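Local coordinates for protein CT253 (Chlamydia trachomatis serovar L2, PDB 6UXC) that is of unknown function but is probably a lipoprotein, and binds a sodium ion in the crystal, at residues 45-50 / 155-160; 50-55 / 176-181; 119-124 / 130-135; 140-145 / 170-175. All coordinates share one frame; numbering follows the deposited sequence.

How the interactions relate
The four contacts tie two helices, a mixed sheet and a loop into one alpha/beta unit. Interactions 1 and 2 share helix 41-55 and S50, with centres about 13 Å apart; helix 165-184 serves both interaction 2 and interaction 4. Interaction 3, the hairpin of strands 113-124 and 131-143, comes before interaction 4, at the far end of strand 131-143, their centres about 24 Å apart. Helix 165-184 links the groups, I177 and V181 resting on V120 of the hairpin and F174 on F45 and E48. The helices lie side by side on one sheet face, helix 41-55 over strands 19-28 and 59-61, helix 165-184 over 113-124 and 131-143; the loop at 155-160 grips helix 41-55.

Interaction 1: residues 45-50 / 155-160; sequences FSEEIS and GWRSKN
The indole of W156 carries the aliphatic CG of its own neighbour R157 over one face, 3.7 Å above the ring plane, and receives a carboxylate oxygen of E48 at its edge. One face of the R157 guanidinium in turn lies over W156 CH2, near the rim of the charged group. Both residues occupy the middle of a type II beta turn, G155 to S158, in the loop before helix 165-184, and from there they reach two successive glutamates on helix 41-55. R157 meets E47 end-on in a bidentate salt bridge: NH1 binds OE1 and NH2 binds OE2, each at 2.7 Å and each on the syn side of the carboxylate. The planes of the two groups are 43° apart, and the partners are tilted out of plane rather than flush. E47 reaches outward because its CG is anti to the backbone N (chi1 179°) and the chain stays extended beyond it, its CB still packing beside W156 CZ2. OE1 of E47 also pairs with R51, one turn further on, which should favour the charged carboxylate. The other carboxylate oxygen of E48, OE1, is held by R52 in a salt bridge, so the group is shared between helix and loop. In the turn itself G155 O accepts from both the backbone N and the OG of S158. The straightest bond is that of the indole: W156 NE1 donates to E48 OE2 at 2.9 Å and 171°, entering on the anti side of the carboxylate while that oxygen stays in the ring plane.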
loop_
_atom_site.group_PDB
_atom_site.type_symbol
_atom_site.label_atom_id
_atom_site.label_comp_id
_atom_site.label_asym_id
_atom_site.label_seq_id
_atom_site.Cartn_x
_atom_site.Cartn_y
_atom_site.Cartn_z
ATOM N N PHE A 45 6.881 -1.382 0.993
ATOM C CA PHE A 45 5.607 -0.896 0.469
ATOM C C PHE A 45 4.990 0.132 1.413
ATOM O O PHE A 45 4.423 1.129 0.962
ATOM C CB PHE A 45 4.635 -2.052 0.240
ATOM C CG PHE A 45 4.832 -2.778 -1.091
ATOM C CD1 PHE A 45 6.089 -3.209 -1.492
ATOM C CD2 PHE A 45 3.753 -3.020 -1.908
ATOM C CE1 PHE A 45 6.248 -3.892 -2.719
ATOM C CE2 PHE A 45 3.893 -3.677 -3.131
ATOM C CZ PHE A 45 5.155 -4.140 -3.516
ATOM N N SER A 46 5.045 -0.110 2.722
ATOM C CA SER A 46 4.478 0.864 3.654
ATOM C C SER A 46 5.148 2.220 3.516
ATOM O O SER A 46 4.478 3.263 3.481
ATOM C CB SER A 46 4.621 0.368 5.087
ATOM O OG SER A 46 3.830 -0.778 5.326
ATOM N N GLU A 47 6.474 2.228 3.477
ATOM C CA GLU A 47 7.185 3.492 3.418
ATOM C C GLU A 47 6.939 4.199 2.092
ATOM O O GLU A 47 6.715 5.416 2.055
ATOM C CB GLU A 47 8.678 3.277 3.617
ATOM C CG GLU A 47 9.408 4.612 3.521
ATOM C CD GLU A 47 10.856 4.529 3.924
ATOM O OE1 GLU A 47 11.685 5.188 3.273
ATOM O OE2 GLU A 47 11.161 3.788 4.877
ATOM N N GLU A 48 7.000 3.455 0.983
ATOM C CA GLU A 48 6.900 4.091 -0.321
ATOM C C GLU A 48 5.494 4.627 -0.572
ATOM O O GLU A 48 5.336 5.701 -1.166
ATOM C CB GLU A 48 7.317 3.102 -1.413
ATOM C CG GLU A 48 8.818 2.758 -1.412
ATOM C CD GLU A 48 9.706 3.942 -1.795
ATOM O OE1 GLU A 48 9.230 4.853 -2.517
ATOM O OE2 GLU A 48 10.882 3.969 -1.382
ATOM N N ILE A 49 4.470 3.910 -0.121
ATOM C CA ILE A 49 3.118 4.440 -0.250
ATOM C C ILE A 49 2.930 5.605 0.702
ATOM O O ILE A 49 2.359 6.637 0.334
ATOM C CB ILE A 49 2.066 3.339 -0.024
ATOM C CG1 ILE A 49 2.193 2.288 -1.120
ATOM C CG2 ILE A 49 0.682 3.949 -0.004
ATOM C CD1 ILE A 49 1.536 0.954 -0.752
ATOM N N SER A 50 3.433 5.475 1.924
ATOM C CA SER A 50 3.304 6.576 2.876
ATOM C C SER A 50 3.987 7.830 2.359
ATOM O O SER A 50 3.426 8.927 2.439
ATOM C CB SER A 50 3.865 6.161 4.245
ATOM O OG SER A 50 3.860 7.276 5.169
ATOM N N GLY A 155 19.499 -3.213 -4.091
ATOM C CA GLY A 155 18.255 -3.417 -3.380
ATOM C C GLY A 155 17.618 -2.097 -2.960
ATOM O O GLY A 155 18.169 -1.022 -3.163
ATOM N N TRP A 156 16.413 -2.213 -2.400
ATOM C CA TRP A 156 15.646 -1.035 -2.003
ATOM C C TRP A 156 16.502 -0.080 -1.190
ATOM O O TRP A 156 17.217 -0.500 -0.274
ATOM C CB TRP A 156 14.410 -1.458 -1.205
ATOM C CG TRP A 156 13.592 -0.308 -0.740
ATOM C CD1 TRP A 156 13.093 0.716 -1.500
ATOM C CD2 TRP A 156 13.155 -0.062 0.598
ATOM N NE1 TRP A 156 12.383 1.587 -0.708
ATOM C CE2 TRP A 156 12.404 1.127 0.583
ATOM C CE3 TRP A 156 13.321 -0.738 1.806
ATOM C CZ2 TRP A 156 11.820 1.661 1.730
ATOM C CZ3 TRP A 156 12.747 -0.201 2.949
ATOM C CH2 TRP A 156 12.012 0.978 2.902
ATOM N N ARG A 157 16.416 1.205 -1.547
ATOM C CA ARG A 157 17.146 2.323 -0.958
ATOM C C ARG A 157 18.436 2.608 -1.717
ATOM O O ARG A 157 18.801 3.773 -1.896
ATOM C CB ARG A 157 17.456 2.085 0.516
ATOM C CG ARG A 157 16.216 1.937 1.388
ATOM C CD ARG A 157 16.475 2.587 2.717
ATOM N NE ARG A 157 15.469 2.296 3.731
ATOM C CZ ARG A 157 14.433 3.082 4.011
ATOM N NH1 ARG A 157 14.239 4.216 3.344
ATOM N NH2 ARG A 157 13.589 2.726 4.967
ATOM N N SER A 158 19.132 1.567 -2.170
ATOM C CA SER A 158 20.341 1.781 -2.958
ATOM C C SER A 158 20.015 2.674 -4.151
ATOM O O SER A 158 18.849 2.786 -4.552
ATOM C CB SER A 158 20.929 0.447 -3.416
ATOM O OG SER A 158 20.396 0.070 -4.667
ATOM N N LYS A 159 21.036 3.327 -4.712
ATOM C CA LYS A 159 20.805 4.310 -5.767
ATOM C C LYS A 159 20.024 3.705 -6.926
ATOM O O LYS A 159 19.052 4.295 -7.416
ATOM C CB LYS A 159 22.143 4.862 -6.263
ATOM N N ASN A 160 20.422 2.517 -7.364
ATOM C CA ASN A 160 19.993 1.979 -8.644
ATOM C C ASN A 160 18.838 1.002 -8.531
ATOM O O ASN A 160 18.524 0.326 -9.515
ATOM C CB ASN A 160 21.171 1.300 -9.336
ATOM C CG ASN A 160 22.343 2.223 -9.500
ATOM O OD1 ASN A 160 23.437 1.946 -9.012
ATOM N ND2 ASN A 160 22.119 3.343 -10.179
#

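Interaction 2: residues 50-55 / 176-181; sequences SRRLHS and EIVARV. With NA (sodium ion), chain C.
Apolar contacts join the helices: V178 fits against R52 and L53, its CG2 touching R52 CB at 3.6 Å and L53 CD2 at 4.1 Å. V178 CG1 is equally near that leucine methyl, so L53 CD2 meets both branches of the valine. One turn further on, V181 CG1 approaches L53 CD2 at 4.3 Å. No hydrogen bond crosses between the two segments. Charged groups turn elsewhere: R52 offers only its aliphatic base, since the chain extends away from V178 toward E48, with which NH1 forms a salt bridge. R180 NH1 bridges E176 OE1 along its own helix, and its NE pairs with E136 of strand 131-143. Metal coordination closes the end of helix 41-55. The sodium ion is bound by L53 O and H54 O, each at 2.5 Å, by two waters, and by the carbonyl oxygens of S56 and L59, giving six oxygen ligands. The short helix segments cross at -43° with axes 9.9 Å apart, two helices packed side by side on one face of a sheet, beside a sodium site built from main-chain carbonyls at a helix C-terminus.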
loop_
_atom_site.group_PDB
_atom_site.type_symbol
_atom_site.label_atom_id
_atom_site.label_comp_id
_atom_site.label_asym_id
_atom_site.label_seq_id
_atom_site.Cartn_x
_atom_site.Cartn_y
_atom_site.Cartn_z
ATOM N N SER A 50 3.433 5.475 1.924
ATOM C CA SER A 50 3.304 6.576 2.876
ATOM C C SER A 50 3.987 7.830 2.359
ATOM O O SER A 50 3.426 8.927 2.439
ATOM C CB SER A 50 3.865 6.161 4.245
ATOM O OG SER A 50 3.860 7.276 5.169
ATOM N N ARG A 51 5.199 7.701 1.809
ATOM C CA ARG A 51 5.877 8.880 1.289
ATOM C C ARG A 51 5.046 9.562 0.201
ATOM O O ARG A 51 5.018 10.793 0.093
ATOM C CB ARG A 51 7.259 8.521 0.738
ATOM C CG ARG A 51 8.312 8.307 1.798
ATOM C CD ARG A 51 9.636 7.872 1.178
ATOM N NE ARG A 51 10.656 7.618 2.182
ATOM C CZ ARG A 51 11.463 8.548 2.683
ATOM N NH1 ARG A 51 11.374 9.803 2.291
ATOM N NH2 ARG A 51 12.369 8.214 3.583
ATOM N N ARG A 52 4.383 8.775 -0.636
ATOM C CA ARG A 52 3.602 9.350 -1.727
ATOM C C ARG A 52 2.285 9.953 -1.260
ATOM O O ARG A 52 1.804 10.919 -1.875
ATOM C CB ARG A 52 3.369 8.275 -2.788
ATOM C CG ARG A 52 4.626 7.986 -3.618
ATOM C CD ARG A 52 4.419 6.798 -4.551
ATOM N NE ARG A 52 5.561 6.606 -5.446
ATOM C CZ ARG A 52 6.701 6.019 -5.092
ATOM N NH1 ARG A 52 6.870 5.561 -3.848
ATOM N NH2 ARG A 52 7.682 5.900 -5.980
ATOM N N LEU A 53 1.664 9.382 -0.230
ATOM C CA LEU A 53 0.468 10.014 0.315
ATOM C C LEU A 53 0.849 11.307 1.004
ATOM O O LEU A 53 0.117 12.304 0.924
ATOM C CB LEU A 53 -0.230 9.063 1.283
ATOM C CG LEU A 53 -0.770 7.760 0.711
ATOM C CD1 LEU A 53 -1.284 6.876 1.860
ATOM C CD2 LEU A 53 -1.883 8.038 -0.246
ATOM N N HIS A 54 2.019 11.315 1.658
ATOM C CA HIS A 54 2.553 12.539 2.263
ATOM C C HIS A 54 2.820 13.600 1.194
ATOM O O HIS A 54 2.363 14.745 1.305
ATOM C CB HIS A 54 3.831 12.191 3.046
ATOM C CG HIS A 54 4.499 13.355 3.683
ATOM N ND1 HIS A 54 5.850 13.389 3.920
ATOM C CD2 HIS A 54 4.010 14.541 4.107
ATOM C CE1 HIS A 54 6.169 14.544 4.474
ATOM N NE2 HIS A 54 5.071 15.265 4.590
ATOM N N SER A 55 3.509 13.216 0.116
ATOM C CA SER A 55 3.817 14.183 -0.937
ATOM C C SER A 55 2.567 14.673 -1.652
ATOM O O SER A 55 2.552 15.794 -2.178
ATOM C CB SER A 55 4.780 13.561 -1.945
ATOM O OG SER A 55 6.002 13.214 -1.315
ATOM N N GLU A 176 0.382 3.940 -9.205
ATOM C CA GLU A 176 -1.016 3.631 -9.494
ATOM C C GLU A 176 -1.836 3.546 -8.218
ATOM O O GLU A 176 -2.996 3.982 -8.186
ATOM C CB GLU A 176 -1.161 2.320 -10.273
ATOM C CG GLU A 176 -2.626 2.074 -10.708
ATOM C CD GLU A 176 -2.832 0.877 -11.653
ATOM O OE1 GLU A 176 -3.616 1.017 -12.619
ATOM O OE2 GLU A 176 -2.258 -0.194 -11.432
ATOM N N ILE A 177 -1.264 2.963 -7.165
ATOM C CA ILE A 177 -1.992 2.835 -5.911
ATOM C C ILE A 177 -2.406 4.217 -5.420
ATOM O O ILE A 177 -3.565 4.456 -5.061
ATOM C CB ILE A 177 -1.136 2.099 -4.868
ATOM C CG1 ILE A 177 -1.026 0.601 -5.201
ATOM C CG2 ILE A 177 -1.716 2.305 -3.500
ATOM C CD1 ILE A 177 0.080 -0.097 -4.420
ATOM N N VAL A 178 -1.457 5.151 -5.398
ATOM C CA VAL A 178 -1.767 6.458 -4.839
ATOM C C VAL A 178 -2.693 7.237 -5.762
ATOM O O VAL A 178 -3.573 7.955 -5.280
ATOM C CB VAL A 178 -0.478 7.225 -4.524
ATOM C CG1 VAL A 178 -0.789 8.659 -4.156
ATOM C CG2 VAL A 178 0.253 6.556 -3.373
ATOM N N ALA A 179 -2.566 7.073 -7.082
ATOM C CA ALA A 179 -3.476 7.768 -7.991
ATOM C C ALA A 179 -4.913 7.323 -7.768
ATOM O O ALA A 179 -5.837 8.152 -7.791
ATOM C CB ALA A 179 -3.078 7.523 -9.452
ATOM N N ARG A 180 -5.116 6.013 -7.546
ATOM C CA ARG A 180 -6.452 5.491 -7.289
ATOM C C ARG A 180 -6.989 5.972 -5.948
ATOM O O ARG A 180 -8.163 6.357 -5.849
ATOM C CB ARG A 180 -6.431 3.966 -7.319
ATOM C CG ARG A 180 -6.146 3.411 -8.700
ATOM C CD ARG A 180 -7.284 3.717 -9.673
ATOM N NE ARG A 180 -7.536 2.553 -10.508
ATOM C CZ ARG A 180 -6.851 2.256 -11.607
ATOM N NH1 ARG A 180 -5.872 3.052 -12.024
ATOM N NH2 ARG A 180 -7.155 1.161 -12.292
ATOM N N VAL A 181 -6.155 5.946 -4.909
ATOM C CA VAL A 181 -6.599 6.433 -3.607
ATOM C C VAL A 181 -7.017 7.892 -3.720
ATOM O O VAL A 181 -8.059 8.300 -3.192
ATOM C CB VAL A 181 -5.498 6.242 -2.557
ATOM C CG1 VAL A 181 -5.900 6.936 -1.235
ATOM C CG2 VAL A 181 -5.277 4.739 -2.325
HETATM NA NA NA C . -0.116 14.702 1.480
HETATM O O HOH W 1 0.279 14.778 4.057
HETATM O O HOH W 2 0.186 17.056 2.390
#

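Interaction 3: residues 119-124 / 130-135; sequences RVRVFD and VSMIYQ
A beta hairpin of strands 113-124 and 131-143 is interrupted here by a classic beta bulge, where I133 and Y134 both face V122. V122 O accepts from I133 N at 2.9 Å and only weakly from Y134 N, while V122 N donates to Y134 O at 3.0 Å. Beyond the bulge, D124 and S131 form a hydrogen-bonded pair, D124 N to S131 O being 2.7 Å. On the face bearing V122, its CG1 packs on I133 CD1 and its CG2 meets the edge of the Y134 ring, beside V120 CG1. On the opposite face R121 runs alongside Q135, and NE and NH2 converge on the single acceptor Q135 OE1 at 2.7 and 2.9 Å. The amide and guanidinium are nearly coplanar, 25° apart. M132 lies between this pair and F123: its side chain lies over one face of the guanidinium, with SD near R121 CG, while CG stands over the F123 ring in a CH-pi contact 4.2 Å from the centroid, with SD in an oblique Met-aromatic approach. R121 CG lies anti to the carbonyl carbon (chi1 -73°), and the extended chain carries the guanidinium on to the backbone oxygens of F74, S76 and P77, which accept from NH1 and NH2. V120 on the other face turns to I177 and V181 of helix 165-184, as expected of an antiparallel hairpin at the edge of a helix-covered sheet.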
loop_
_atom_site.group_PDB
_atom_site.type_symbol
_atom_site.label_atom_id
_atom_site.label_comp_id
_atom_site.label_asym_id
_atom_site.label_seq_id
_atom_site.Cartn_x
_atom_site.Cartn_y
_atom_site.Cartn_z
ATOM N N ARG A 119 -4.171 -5.626 -3.233
ATOM C CA ARG A 119 -5.560 -5.238 -3.013
ATOM C C ARG A 119 -5.591 -3.933 -2.221
ATOM O O ARG A 119 -5.107 -3.866 -1.081
ATOM C CB ARG A 119 -6.393 -6.300 -2.299
ATOM C CG ARG A 119 -7.848 -5.850 -2.187
ATOM C CD ARG A 119 -8.726 -6.852 -1.467
ATOM N NE ARG A 119 -8.772 -8.118 -2.155
ATOM C CZ ARG A 119 -8.265 -9.257 -1.697
ATOM N NH1 ARG A 119 -7.659 -9.330 -0.520
ATOM N NH2 ARG A 119 -8.375 -10.340 -2.437
ATOM N N VAL A 120 -6.123 -2.892 -2.846
ATOM C CA VAL A 120 -6.265 -1.585 -2.226
ATOM C C VAL A 120 -7.705 -1.431 -1.772
ATOM O O VAL A 120 -8.634 -1.649 -2.557
ATOM C CB VAL A 120 -5.879 -0.456 -3.197
ATOM C CG1 VAL A 120 -6.006 0.891 -2.510
ATOM C CG2 VAL A 120 -4.444 -0.643 -3.724
ATOM N N ARG A 121 -7.886 -1.045 -0.512
ATOM C CA ARG A 121 -9.161 -0.661 0.047
ATOM C C ARG A 121 -9.071 0.743 0.619
ATOM O O ARG A 121 -8.051 1.127 1.189
ATOM C CB ARG A 121 -9.587 -1.616 1.145
ATOM C CG ARG A 121 -10.036 -2.935 0.640
ATOM C CD ARG A 121 -10.218 -3.889 1.768
ATOM N NE ARG A 121 -10.957 -5.068 1.351
ATOM C CZ ARG A 121 -11.384 -6.002 2.186
ATOM N NH1 ARG A 121 -11.089 -5.911 3.476
ATOM N NH2 ARG A 121 -12.114 -7.011 1.729
ATOM N N VAL A 122 -10.153 1.504 0.487
ATOM C CA VAL A 122 -10.301 2.758 1.218
ATOM C C VAL A 122 -11.613 2.689 1.973
ATOM O O VAL A 122 -12.647 2.340 1.398
ATOM C CB VAL A 122 -10.286 3.982 0.287
ATOM C CG1 VAL A 122 -10.435 5.247 1.115
ATOM C CG2 VAL A 122 -9.014 4.017 -0.503
ATOM N N PHE A 123 -11.568 3.052 3.243
ATOM C CA PHE A 123 -12.744 3.091 4.099
ATOM C C PHE A 123 -13.019 4.533 4.486
ATOM O O PHE A 123 -12.083 5.285 4.764
ATOM C CB PHE A 123 -12.544 2.299 5.377
ATOM C CG PHE A 123 -12.412 0.802 5.183
ATOM C CD1 PHE A 123 -11.242 0.244 4.702
ATOM C CD2 PHE A 123 -13.493 -0.027 5.464
ATOM C CE1 PHE A 123 -11.145 -1.130 4.532
ATOM C CE2 PHE A 123 -13.398 -1.378 5.308
ATOM C CZ PHE A 123 -12.223 -1.934 4.840
ATOM N N ASP A 124 -14.297 4.893 4.545
ATOM C CA ASP A 124 -14.751 6.186 5.040
ATOM C C ASP A 124 -15.115 6.006 6.504
ATOM O O ASP A 124 -15.989 5.197 6.814
ATOM C CB ASP A 124 -15.972 6.645 4.246
ATOM C CG ASP A 124 -16.395 8.058 4.545
ATOM O OD1 ASP A 124 -15.983 8.659 5.563
ATOM O OD2 ASP A 124 -17.207 8.569 3.724
ATOM N N VAL A 130 -18.488 3.288 9.486
ATOM C CA VAL A 130 -17.352 2.691 8.788
ATOM C C VAL A 130 -17.896 2.057 7.517
ATOM O O VAL A 130 -18.744 1.157 7.580
ATOM C CB VAL A 130 -16.605 1.638 9.638
ATOM C CG1 VAL A 130 -15.415 1.085 8.902
ATOM C CG2 VAL A 130 -16.163 2.191 10.980
ATOM N N SER A 131 -17.402 2.503 6.373
ATOM C CA SER A 131 -17.870 2.015 5.085
ATOM C C SER A 131 -16.694 1.856 4.148
ATOM O O SER A 131 -15.827 2.727 4.084
ATOM C CB SER A 131 -18.877 2.975 4.455
ATOM O OG SER A 131 -19.732 3.493 5.448
ATOM N N MET A 132 -16.673 0.757 3.411
ATOM C CA MET A 132 -15.663 0.558 2.378
ATOM C C MET A 132 -16.130 1.220 1.082
ATOM O O MET A 132 -17.130 0.790 0.495
ATOM C CB MET A 132 -15.407 -0.931 2.152
ATOM C CG MET A 132 -14.168 -1.175 1.336
ATOM S SD MET A 132 -13.708 -2.895 1.014
ATOM C CE MET A 132 -13.671 -3.655 2.620
ATOM N N ILE A 133 -15.390 2.235 0.616
ATOM C CA ILE A 133 -15.798 3.014 -0.560
ATOM C C ILE A 133 -15.012 2.665 -1.818
ATOM O O ILE A 133 -15.379 3.126 -2.913
ATOM C CB ILE A 133 -15.687 4.532 -0.309
ATOM C CG1 ILE A 133 -14.244 4.937 -0.013
ATOM C CG2 ILE A 133 -16.615 4.926 0.838
ATOM C CD1 ILE A 133 -13.996 6.434 -0.077
ATOM N N TYR A 134 -13.949 1.879 -1.703
ATOM C CA TYR A 134 -13.135 1.498 -2.840
ATOM C C TYR A 134 -12.456 0.175 -2.520
ATOM O O TYR A 134 -11.926 -0.002 -1.406
ATOM C CB TYR A 134 -12.091 2.576 -3.137
ATOM C CG TYR A 134 -11.094 2.192 -4.189
ATOM C CD1 TYR A 134 -11.512 1.859 -5.475
ATOM C CD2 TYR A 134 -9.727 2.197 -3.926
ATOM C CE1 TYR A 134 -10.600 1.505 -6.448
ATOM C CE2 TYR A 134 -8.813 1.847 -4.898
ATOM C CZ TYR A 134 -9.253 1.505 -6.159
ATOM O OH TYR A 134 -8.354 1.154 -7.143
ATOM N N GLN A 135 -12.480 -0.735 -3.495
ATOM C CA GLN A 135 -11.714 -1.973 -3.405
ATOM C C GLN A 135 -11.312 -2.373 -4.811
ATOM O O GLN A 135 -12.177 -2.497 -5.686
ATOM C CB GLN A 135 -12.518 -3.105 -2.768
ATOM C CG GLN A 135 -11.756 -4.426 -2.702
ATOM C CD GLN A 135 -12.544 -5.506 -2.013
ATOM O OE1 GLN A 135 -12.199 -5.927 -0.919
ATOM N NE2 GLN A 135 -13.610 -5.965 -2.653
#

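Interaction 4: residues 140-145 / 170-175; sequences ASQSLA and HQRLFR
R172 leaves its helix with CG anti to the carbonyl carbon and then bends at chi3 (-50°), which brings the guanidinium to S141 and Q142 of the edge strand; Q142 bends at chi2 (63°) to meet it. The two side chains cross at about a right angle. NH1 and NH2 of R172 both close on Q142 OE1, at 2.9 and 3.1 Å, so one amide oxygen is gripped end-on by two nitrogens while remaining close to the guanidinium plane. NH2 approaches it nearly in line with the C=O bond, whereas NH1 is tilted 33° from the amide plane. A water extends the link, accepting from R172 NH2 and from S141 N, each at 2.9 Å. Q142 NE2 is hydrogen-bonded to S146 OG, which helps fix the rotation of the amide. Next to these polar bonds, A140 CB packs against L173 CB at 3.9 Å. Strand and helix run nearly antiparallel, and the axes of the two short segments approach to 7.8 Å. L173 continues inward onto A116 and V118 of strand 113-124, while F174 and H170 point to helix 41-55; helix 165-184 thus rests on strands 113-124 and 131-143, with helix 41-55 packed along its flank.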
loop_
_atom_site.group_PDB
_atom_site.type_symbol
_atom_site.label_atom_id
_atom_site.label_comp_id
_atom_site.label_asym_id
_atom_site.label_seq_id
_atom_site.Cartn_x
_atom_site.Cartn_y
_atom_site.Cartn_z
ATOM N N ALA A 140 1.347 -4.979 -11.345
ATOM C CA ALA A 140 2.411 -4.491 -12.210
ATOM C C ALA A 140 3.325 -5.663 -12.538
ATOM O O ALA A 140 3.409 -6.620 -11.775
ATOM C CB ALA A 140 3.191 -3.363 -11.541
ATOM N N SER A 141 3.984 -5.594 -13.698
ATOM C CA SER A 141 4.885 -6.656 -14.104
ATOM C C SER A 141 6.032 -6.060 -14.901
ATOM O O SER A 141 5.864 -5.062 -15.615
ATOM C CB SER A 141 4.177 -7.720 -14.943
ATOM O OG SER A 141 5.121 -8.681 -15.351
ATOM N N GLN A 142 7.194 -6.711 -14.798
ATOM C CA GLN A 142 8.401 -6.217 -15.447
ATOM C C GLN A 142 9.288 -7.383 -15.875
ATOM O O GLN A 142 9.507 -8.337 -15.118
ATOM C CB GLN A 142 9.177 -5.286 -14.507
ATOM C CG GLN A 142 10.315 -4.509 -15.162
ATOM C CD GLN A 142 9.820 -3.574 -16.231
ATOM O OE1 GLN A 142 8.719 -3.054 -16.134
ATOM N NE2 GLN A 142 10.627 -3.366 -17.265
ATOM N N SER A 143 9.819 -7.285 -17.095
ATOM C CA SER A 143 10.697 -8.328 -17.613
ATOM C C SER A 143 11.968 -8.408 -16.780
ATOM O O SER A 143 12.579 -7.385 -16.469
ATOM C CB SER A 143 11.033 -8.041 -19.077
ATOM O OG SER A 143 12.056 -8.900 -19.553
ATOM N N LEU A 144 12.362 -9.633 -16.412
ATOM C CA LEU A 144 13.571 -9.825 -15.611
ATOM C C LEU A 144 14.835 -9.479 -16.386
ATOM O O LEU A 144 15.886 -9.287 -15.771
ATOM C CB LEU A 144 13.659 -11.269 -15.113
ATOM C CG LEU A 144 12.669 -11.663 -14.015
ATOM C CD1 LEU A 144 12.783 -13.149 -13.759
ATOM C CD2 LEU A 144 12.912 -10.889 -12.736
ATOM N N ALA A 145 14.752 -9.376 -17.709
ATOM C CA ALA A 145 15.909 -8.985 -18.500
ATOM C C ALA A 145 16.123 -7.481 -18.527
ATOM O O ALA A 145 17.174 -7.037 -19.008
ATOM C CB ALA A 145 15.759 -9.501 -19.934
ATOM N N HIS A 170 7.842 -1.937 -9.015
ATOM C CA HIS A 170 7.323 -1.318 -7.793
ATOM C C HIS A 170 6.938 0.136 -8.010
ATOM O O HIS A 170 5.887 0.587 -7.536
ATOM C CB HIS A 170 8.357 -1.415 -6.686
ATOM C CG HIS A 170 8.469 -2.775 -6.086
ATOM N ND1 HIS A 170 9.272 -3.034 -5.002
ATOM C CD2 HIS A 170 7.898 -3.959 -6.422
ATOM C CE1 HIS A 170 9.186 -4.313 -4.684
ATOM N NE2 HIS A 170 8.363 -4.895 -5.540
ATOM N N GLN A 171 7.804 0.897 -8.677
ATOM C CA GLN A 171 7.550 2.317 -8.885
ATOM C C GLN A 171 6.220 2.533 -9.599
ATOM O O GLN A 171 5.405 3.365 -9.182
ATOM C CB GLN A 171 8.716 2.913 -9.673
ATOM C CG GLN A 171 8.728 4.408 -9.748
ATOM C CD GLN A 171 9.896 4.906 -10.562
ATOM O OE1 GLN A 171 10.139 4.426 -11.669
ATOM N NE2 GLN A 171 10.639 5.858 -10.016
ATOM N N ARG A 172 5.959 1.759 -10.649
ATOM C CA ARG A 172 4.708 1.952 -11.382
ATOM C C ARG A 172 3.518 1.574 -10.508
ATOM O O ARG A 172 2.483 2.256 -10.519
ATOM C CB ARG A 172 4.704 1.140 -12.681
ATOM C CG ARG A 172 5.590 1.715 -13.783
ATOM C CD ARG A 172 5.162 1.203 -15.168
ATOM N NE ARG A 172 5.044 -0.244 -15.142
ATOM C CZ ARG A 172 6.071 -1.077 -15.300
ATOM N NH1 ARG A 172 7.290 -0.598 -15.546
ATOM N NH2 ARG A 172 5.870 -2.388 -15.239
ATOM N N LEU A 173 3.655 0.490 -9.746
ATOM C CA LEU A 173 2.584 0.048 -8.867
ATOM C C LEU A 173 2.299 1.069 -7.772
ATOM O O LEU A 173 1.128 1.363 -7.486
ATOM C CB LEU A 173 2.959 -1.307 -8.282
ATOM C CG LEU A 173 1.932 -2.025 -7.426
ATOM C CD1 LEU A 173 0.608 -2.226 -8.145
ATOM C CD2 LEU A 173 2.521 -3.364 -6.987
ATOM N N PHE A 174 3.344 1.620 -7.133
ATOM C CA PHE A 174 3.112 2.608 -6.082
ATOM C C PHE A 174 2.416 3.833 -6.664
ATOM O O PHE A 174 1.505 4.392 -6.045
ATOM C CB PHE A 174 4.415 3.053 -5.423
ATOM C CG PHE A 174 5.188 1.954 -4.768
ATOM C CD1 PHE A 174 4.567 0.905 -4.144
ATOM C CD2 PHE A 174 6.569 2.005 -4.756
ATOM C CE1 PHE A 174 5.302 -0.098 -3.539
ATOM C CE2 PHE A 174 7.307 1.000 -4.134
ATOM C CZ PHE A 174 6.671 -0.035 -3.538
ATOM N N ARG A 175 2.840 4.258 -7.855
ATOM C CA ARG A 175 2.205 5.404 -8.493
ATOM C C ARG A 175 0.727 5.146 -8.741
ATOM O O ARG A 175 -0.109 6.015 -8.465
ATOM C CB ARG A 175 2.900 5.720 -9.808
ATOM C CG ARG A 175 4.269 6.330 -9.679
ATOM C CD ARG A 175 4.832 6.462 -11.072
ATOM N NE ARG A 175 6.203 6.944 -11.104
ATOM C CZ ARG A 175 7.125 6.511 -11.959
ATOM N NH1 ARG A 175 6.837 5.559 -12.840
ATOM N NH2 ARG A 175 8.346 7.019 -11.920
HETATM O O HOH W 3 3.107 -3.410 -15.318
#